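Local atomic coordinates of phage terminase large subunit (Thermus phage P7426, PDB entry 7KS4), a protein that probably acts as the ATP-driven motor that moves viral DNA into empty capsids and as the endonuclease that cuts the genome, this piece being its N-terminal ATPase domain. Residues I80-G83 / R84-K88; V57-L60 / F61-G65. All blocks are in the same frame, centred on the assembly; numbering follows the deposited sequence.

Interaction 1: I80-G83 / R84-K88; sequences IIFG and RVVEK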
ATOM      1  N   ILE A  80      -1.054  11.422   0.832  1.00 47.92           N
ATOM      2  CA  ILE A  80       0.128  11.183   0.011  1.00 46.65           C
ATOM      3  C   ILE A  80      -0.182  10.139  -1.053  1.00 43.15           C
ATOM      4  O   ILE A  80      -0.109  10.412  -2.256  1.00 42.32           O
ATOM      5  CB  ILE A  80       1.322  10.763   0.885  1.00 45.20           C
ATOM      6  CG1 ILE A  80       1.677  11.894   1.851  1.00 49.55           C
ATOM      7  CG2 ILE A  80       2.531  10.418   0.011  1.00 44.21           C
ATOM      8  CD1 ILE A  80       2.714  11.519   2.878  1.00 51.38           C
ATOM      9  N   ILE A  81      -0.537   8.927  -0.627  1.00 36.99           N
ATOM     10  CA  ILE A  81      -0.858   7.888  -1.599  1.00 37.21           C
ATOM     11  C   ILE A  81      -2.108   8.268  -2.384  1.00 36.90           C
ATOM     12  O   ILE A  81      -2.157   8.101  -3.607  1.00 35.23           O
ATOM     13  CB  ILE A  81      -1.007   6.526  -0.898  1.00 35.63           C
ATOM     14  CG1 ILE A  81       0.363   6.051  -0.409  1.00 37.83           C
ATOM     15  CG2 ILE A  81      -1.627   5.487  -1.839  1.00 35.70           C
ATOM     16  CD1 ILE A  81       0.316   4.796   0.453  1.00 36.36           C
ATOM     17  N   PHE A  82      -3.129   8.795  -1.704  1.00 37.10           N
ATOM     18  CA  PHE A  82      -4.350   9.179  -2.404  1.00 37.74           C
ATOM     19  C   PHE A  82      -4.050  10.156  -3.534  1.00 38.68           C
ATOM     20  O   PHE A  82      -4.542   9.992  -4.655  1.00 38.63           O
ATOM     21  CB  PHE A  82      -5.364   9.789  -1.439  1.00 38.01           C
ATOM     22  CG  PHE A  82      -6.674  10.127  -2.096  1.00 38.07           C
ATOM     23  CD1 PHE A  82      -6.924  11.411  -2.560  1.00 40.06           C
ATOM     24  CD2 PHE A  82      -7.637   9.152  -2.286  1.00 36.06           C
ATOM     25  CE1 PHE A  82      -8.124  11.720  -3.182  1.00 39.23           C
ATOM     26  CE2 PHE A  82      -8.838   9.455  -2.904  1.00 36.18           C
ATOM     27  CZ  PHE A  82      -9.080  10.740  -3.354  1.00 37.56           C
ATOM     28  N   GLY A  83      -3.243  11.179  -3.256  1.00 40.48           N
ATOM     29  CA  GLY A  83      -2.939  12.170  -4.277  1.00 42.06           C
ATOM     30  C   GLY A  83      -2.183  11.584  -5.454  1.00 42.03           C
ATOM     31  O   GLY A  83      -2.377  11.992  -6.601  1.00 41.88           O
ATOM     32  N   ARG A  84      -1.303  10.622  -5.186  1.00 42.83           N
ATOM     33  CA  ARG A  84      -0.573   9.983  -6.272  1.00 43.99           C
ATOM     34  C   ARG A  84      -1.488   9.100  -7.107  1.00 40.81           C
ATOM     35  O   ARG A  84      -1.341   9.031  -8.334  1.00 40.14           O
ATOM     36  CB  ARG A  84       0.586   9.175  -5.712  1.00 46.43           C
ATOM     37  CG  ARG A  84       1.594  10.041  -5.021  1.00 51.02           C
ATOM     38  CD  ARG A  84       2.732   9.230  -4.507  1.00 54.77           C
ATOM     39  NE  ARG A  84       3.611  10.032  -3.667  1.00 60.46           N
ATOM     40  CZ  ARG A  84       4.893   9.765  -3.468  1.00 65.68           C
ATOM     41  NH1 ARG A  84       5.439   8.718  -4.065  1.00 66.20           N
ATOM     42  NH2 ARG A  84       5.621  10.548  -2.686  1.00 69.90           N
ATOM     43  N   VAL A  85      -2.437   8.417  -6.468  1.00 35.68           N
ATOM     44  CA  VAL A  85      -3.412   7.640  -7.228  1.00 34.29           C
ATOM     45  C   VAL A  85      -4.222   8.562  -8.130  1.00 34.17           C
ATOM     46  O   VAL A  85      -4.472   8.249  -9.298  1.00 32.52           O
ATOM     47  CB  VAL A  85      -4.314   6.833  -6.276  1.00 32.78           C
ATOM     48  CG1 VAL A  85      -5.400   6.109  -7.049  1.00 31.43           C
ATOM     49  CG2 VAL A  85      -3.477   5.818  -5.480  1.00 32.84           C
ATOM     50  N   VAL A  86      -4.634   9.718  -7.603  1.00 37.17           N
ATOM     51  CA  VAL A  86      -5.402  10.678  -8.393  1.00 39.32           C
ATOM     52  C   VAL A  86      -4.650  11.045  -9.668  1.00 40.08           C
ATOM     53  O   VAL A  86      -5.178  10.903 -10.778  1.00 38.51           O
ATOM     54  CB  VAL A  86      -5.731  11.929  -7.561  1.00 42.42           C
ATOM     55  CG1 VAL A  86      -6.354  13.014  -8.441  1.00 44.33           C
ATOM     56  CG2 VAL A  86      -6.680  11.573  -6.425  1.00 41.78           C
ATOM     57  N   GLU A  87      -3.417  11.547  -9.531  1.00 42.56           N
ATOM     58  CA  GLU A  87      -2.657  11.955 -10.714  1.00 44.20           C
ATOM     59  C   GLU A  87      -2.605  10.829 -11.738  1.00 42.72           C
ATOM     60  O   GLU A  87      -2.867  11.038 -12.930  1.00 40.08           O
ATOM     61  CB  GLU A  87      -1.234  12.380 -10.334  1.00 47.96           C
ATOM     62  CG  GLU A  87      -0.428  12.994 -11.497  1.00 52.30           C
ATOM     63  CD  GLU A  87       0.176  11.956 -12.443  1.00 52.72           C
ATOM     64  OE1 GLU A  87       0.523  10.849 -11.975  1.00 52.53           O
ATOM     65  OE2 GLU A  87       0.304  12.249 -13.656  1.00 52.97           O
ATOM     66  N   LYS A  88      -2.262   9.622 -11.281  1.00 39.39           N
ATOM     67  CA  LYS A  88      -2.095   8.499 -12.198  1.00 39.19           C
ATOM     68  C   LYS A  88      -3.416   8.113 -12.846  1.00 36.46           C
ATOM     69  O   LYS A  88      -3.459   7.820 -14.047  1.00 36.61           O
ATOM     70  CB  LYS A  88      -1.497   7.302 -11.456  1.00 38.70           C
ATOM     71  CG  LYS A  88      -0.102   7.558 -10.919  1.00 41.29           C
ATOM     72  CD  LYS A  88       0.432   6.365 -10.134  1.00 40.93           C
ATOM     73  CE  LYS A  88       1.940   6.444  -9.980  1.00 45.41           C
ATOM     74  NZ  LYS A  88       2.378   7.762  -9.473  1.00 48.17           N
TER

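Interaction 2: V57-L60 / F61-G65; sequences VFEL and FARPG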
ATOM      1  N   VAL A  57      -4.193   2.019  -8.697  1.00 28.86           N
ATOM      2  CA  VAL A  57      -4.549   2.399 -10.063  1.00 28.63           C
ATOM      3  C   VAL A  57      -4.961   1.172 -10.861  1.00 28.36           C
ATOM      4  O   VAL A  57      -5.979   1.175 -11.564  1.00 28.37           O
ATOM      5  CB  VAL A  57      -3.384   3.134 -10.752  1.00 29.87           C
ATOM      6  CG1 VAL A  57      -3.753   3.439 -12.202  1.00 30.45           C
ATOM      7  CG2 VAL A  57      -3.035   4.418 -10.026  1.00 31.42           C
ATOM      8  N   PHE A  58      -4.161   0.108 -10.780  1.00 28.66           N
ATOM      9  CA  PHE A  58      -4.461  -1.102 -11.533  1.00 28.62           C
ATOM     10  C   PHE A  58      -5.843  -1.645 -11.180  1.00 29.20           C
ATOM     11  O   PHE A  58      -6.649  -1.955 -12.068  1.00 30.33           O
ATOM     12  CB  PHE A  58      -3.381  -2.148 -11.277  1.00 28.99           C
ATOM     13  CG  PHE A  58      -3.593  -3.421 -12.036  1.00 30.72           C
ATOM     14  CD1 PHE A  58      -3.378  -3.465 -13.402  1.00 31.70           C
ATOM     15  CD2 PHE A  58      -4.021  -4.564 -11.386  1.00 31.78           C
ATOM     16  CE1 PHE A  58      -3.583  -4.631 -14.110  1.00 33.14           C
ATOM     17  CE2 PHE A  58      -4.224  -5.732 -12.087  1.00 33.91           C
ATOM     18  CZ  PHE A  58      -3.999  -5.764 -13.452  1.00 34.69           C
ATOM     19  N   GLU A  59      -6.142  -1.762  -9.887  1.00 29.56           N
ATOM     20  CA  GLU A  59      -7.440  -2.291  -9.480  1.00 31.19           C
ATOM     21  C   GLU A  59      -8.585  -1.474 -10.064  1.00 31.21           C
ATOM     22  O   GLU A  59      -9.570  -2.041 -10.554  1.00 33.07           O
ATOM     23  CB  GLU A  59      -7.545  -2.322  -7.955  1.00 34.38           C
ATOM     24  CG  GLU A  59      -6.676  -3.369  -7.293  1.00 36.66           C
ATOM     25  CD  GLU A  59      -7.187  -4.785  -7.491  1.00 38.92           C
ATOM     26  OE1 GLU A  59      -8.411  -4.976  -7.605  1.00 41.01           O
ATOM     27  OE2 GLU A  59      -6.350  -5.707  -7.530  1.00 42.44           O
ATOM     28  N   LEU A  60      -8.477  -0.142 -10.027  1.00 28.67           N
ATOM     29  CA  LEU A  60      -9.606   0.695 -10.426  1.00 29.36           C
ATOM     30  C   LEU A  60      -9.939   0.522 -11.902  1.00 29.21           C
ATOM     31  O   LEU A  60     -11.114   0.597 -12.278  1.00 30.21           O
ATOM     32  CB  LEU A  60      -9.314   2.164 -10.108  1.00 30.39           C
ATOM     33  CG  LEU A  60      -9.121   2.467  -8.613  1.00 33.21           C
ATOM     34  CD1 LEU A  60      -8.670   3.909  -8.414  1.00 34.52           C
ATOM     35  CD2 LEU A  60     -10.393   2.188  -7.814  1.00 34.54           C
ATOM     36  N   PHE A  61      -8.933   0.277 -12.746  1.00 30.21           N
ATOM     37  CA  PHE A  61      -9.145   0.110 -14.183  1.00 30.12           C
ATOM     38  C   PHE A  61      -9.310  -1.344 -14.594  1.00 30.33           C
ATOM     39  O   PHE A  61     -10.104  -1.640 -15.496  1.00 30.46           O
ATOM     40  CB  PHE A  61      -7.975   0.711 -14.963  1.00 30.62           C
ATOM     41  CG  PHE A  61      -7.990   2.198 -15.006  1.00 30.93           C
ATOM     42  CD1 PHE A  61      -8.815   2.862 -15.896  1.00 31.49           C
ATOM     43  CD2 PHE A  61      -7.193   2.941 -14.155  1.00 32.40           C
ATOM     44  CE1 PHE A  61      -8.843   4.245 -15.943  1.00 33.07           C
ATOM     45  CE2 PHE A  61      -7.216   4.327 -14.198  1.00 34.04           C
ATOM     46  CZ  PHE A  61      -8.049   4.975 -15.093  1.00 34.26           C
ATOM     47  N   ALA A  62      -8.541  -2.252 -13.986  1.00 29.58           N
ATOM     48  CA  ALA A  62      -8.564  -3.652 -14.389  1.00 30.65           C
ATOM     49  C   ALA A  62      -9.707  -4.422 -13.756  1.00 31.71           C
ATOM     50  O   ALA A  62     -10.054  -5.505 -14.243  1.00 30.78           O
ATOM     51  CB  ALA A  62      -7.241  -4.337 -14.028  1.00 31.82           C
ATOM     52  N   ARG A  63     -10.297  -3.888 -12.690  1.00 34.53           N
ATOM     53  CA  ARG A  63     -11.394  -4.529 -11.970  1.00 37.67           C
ATOM     54  C   ARG A  63     -12.519  -3.513 -11.837  1.00 35.09           C
ATOM     55  O   ARG A  63     -12.704  -2.912 -10.772  1.00 33.50           O
ATOM     56  CB  ARG A  63     -10.923  -5.035 -10.608  1.00 43.16           C
ATOM     57  CG  ARG A  63     -10.112  -6.309 -10.686  1.00 49.26           C
ATOM     58  CD  ARG A  63     -11.033  -7.489 -10.925  1.00 56.76           C
ATOM     59  NE  ARG A  63     -10.334  -8.769 -10.901  1.00 62.46           N
ATOM     60  CZ  ARG A  63     -10.947  -9.951 -10.908  1.00 68.69           C
ATOM     61  NH1 ARG A  63     -12.274 -10.015 -10.937  1.00 70.62           N
ATOM     62  NH2 ARG A  63     -10.236 -11.070 -10.883  1.00 71.20           N
ATOM     63  N   PRO A  64     -13.279  -3.278 -12.908  1.00 34.30           N
ATOM     64  CA  PRO A  64     -14.362  -2.286 -12.844  1.00 34.58           C
ATOM     65  C   PRO A  64     -15.330  -2.598 -11.715  1.00 34.07           C
ATOM     66  O   PRO A  64     -15.773  -3.736 -11.549  1.00 34.60           O
ATOM     67  CB  PRO A  64     -15.038  -2.403 -14.218  1.00 35.38           C
ATOM     68  CG  PRO A  64     -13.986  -2.967 -15.111  1.00 34.77           C
ATOM     69  CD  PRO A  64     -13.174  -3.896 -14.237  1.00 34.63           C
ATOM     70  N   GLY A  65     -15.672  -1.568 -10.948  1.00 33.24           N
ATOM     71  CA  GLY A  65     -16.502  -1.736  -9.780  1.00 35.08           C
ATOM     72  C   GLY A  65     -15.736  -2.063  -8.519  1.00 35.95           C
ATOM     73  O   GLY A  65     -16.352  -2.178  -7.451  1.00 36.16           O
TER

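Interaction 1: I80-G83 / R84-K88
Within helix 75-92 of this P-loop ATPase domain, Ile80 and Arg84 lie side by side one turn apart, and Arg84 reaches from the helix into the ADP pocket. Four successive i to i+4 backbone bonds show that the turn is regular alpha-helix; the one from Val85 N to Ile81 O measures 2.9 Å, with an N-H...O angle of 163°. The Arg84 chain is extended from CG to NE, with CG beside its own backbone N (chi1 -63°), which takes it back along Ile80: CG passes 3.3 Å from Ile80 O, and NE comes 3.9 Å from Ile80 CG2. Farther out, the Arg84 side chain touches ADP, and its NH1 is salt-bridged to Glu50, an ADP-binding residue of helix 48-62. Glu50 also pairs with Lys88, so one carboxylate is shared by two cations of successive turns. Two apolar pairs follow on other flanks of the helix. Ile81 and Val85 meet through their CG2 methyls at 4.1 Å, and Phe82, whose side chain also touches Phe132 and Leu103, is met obliquely by the CG2 methyl of Val86, 3.6 Å from Phe82 CE1.

Interaction 2: V57-L60 / F61-G65
The backbone between Val57 and Arg63 closes the last turn of helix 48-62: Ala62 N donates to Phe58 O at 2.7 Å, whereas Phe61 N makes only weak bonds to Val57 O and Phe58 O. Arg63 N still bonds to Glu59 O at 2.9 Å, but with a more bent N-H...O angle of 139°, and Arg63 itself is the first residue to leave helical backbone angles. On the outer flank Ala62 CB sits over one face of the Phe58 ring in a CH-pi contact, 3.7 Å from the ring centroid; with chi1 at -179° the Phe58 ring stands opposite its own backbone N and reaches along the helix to that methyl. Phe15 meets the same ring edge-to-face. This is the C-terminal end of the helix that follows the P-loop, before the chain turns into strand 67-72. Facing the interior, Phe61 runs alongside Val57, with its CD2 4.0 Å from Val57 CG1, and Val57 O approaches the ring at its edge, 3.4 Å from CD2. Glu59 and Arg63 also lie side by side, the planes of their end groups nearly parallel (7° apart) but offset from one another, and Glu59 OE1 and Arg63 NE stand 5.4 Å apart. The carboxylate instead accepts a hydrogen bond from Trp178 through OE2, and its OE1 meets the aliphatic start of Arg63, 3.8 Å from CG.

Overall arrangement
Interaction 2 comes first along the chain, at the C-terminal end of helix 48-62; strand 67-72 follows, and interaction 1 lies in the middle of the next helix, 75-92. Their centres are 15 Å apart, yet the helices touch directly: Lys88 CB is 3.6 Å from Val57 CG2, and Val85 CG1 is 4.2 Å from Leu60 CD1. Phe132 of strand 126-136 packs against Phe82 and Val85 of interaction 1 and Leu60 of interaction 2, tying both to the same mixed sheet. Their relation to the nucleotide differs: Arg84 contacts ADP, whereas the Val57 side chain is about 13 Å from it, so interaction 2 belongs to the packing of the distal helix end.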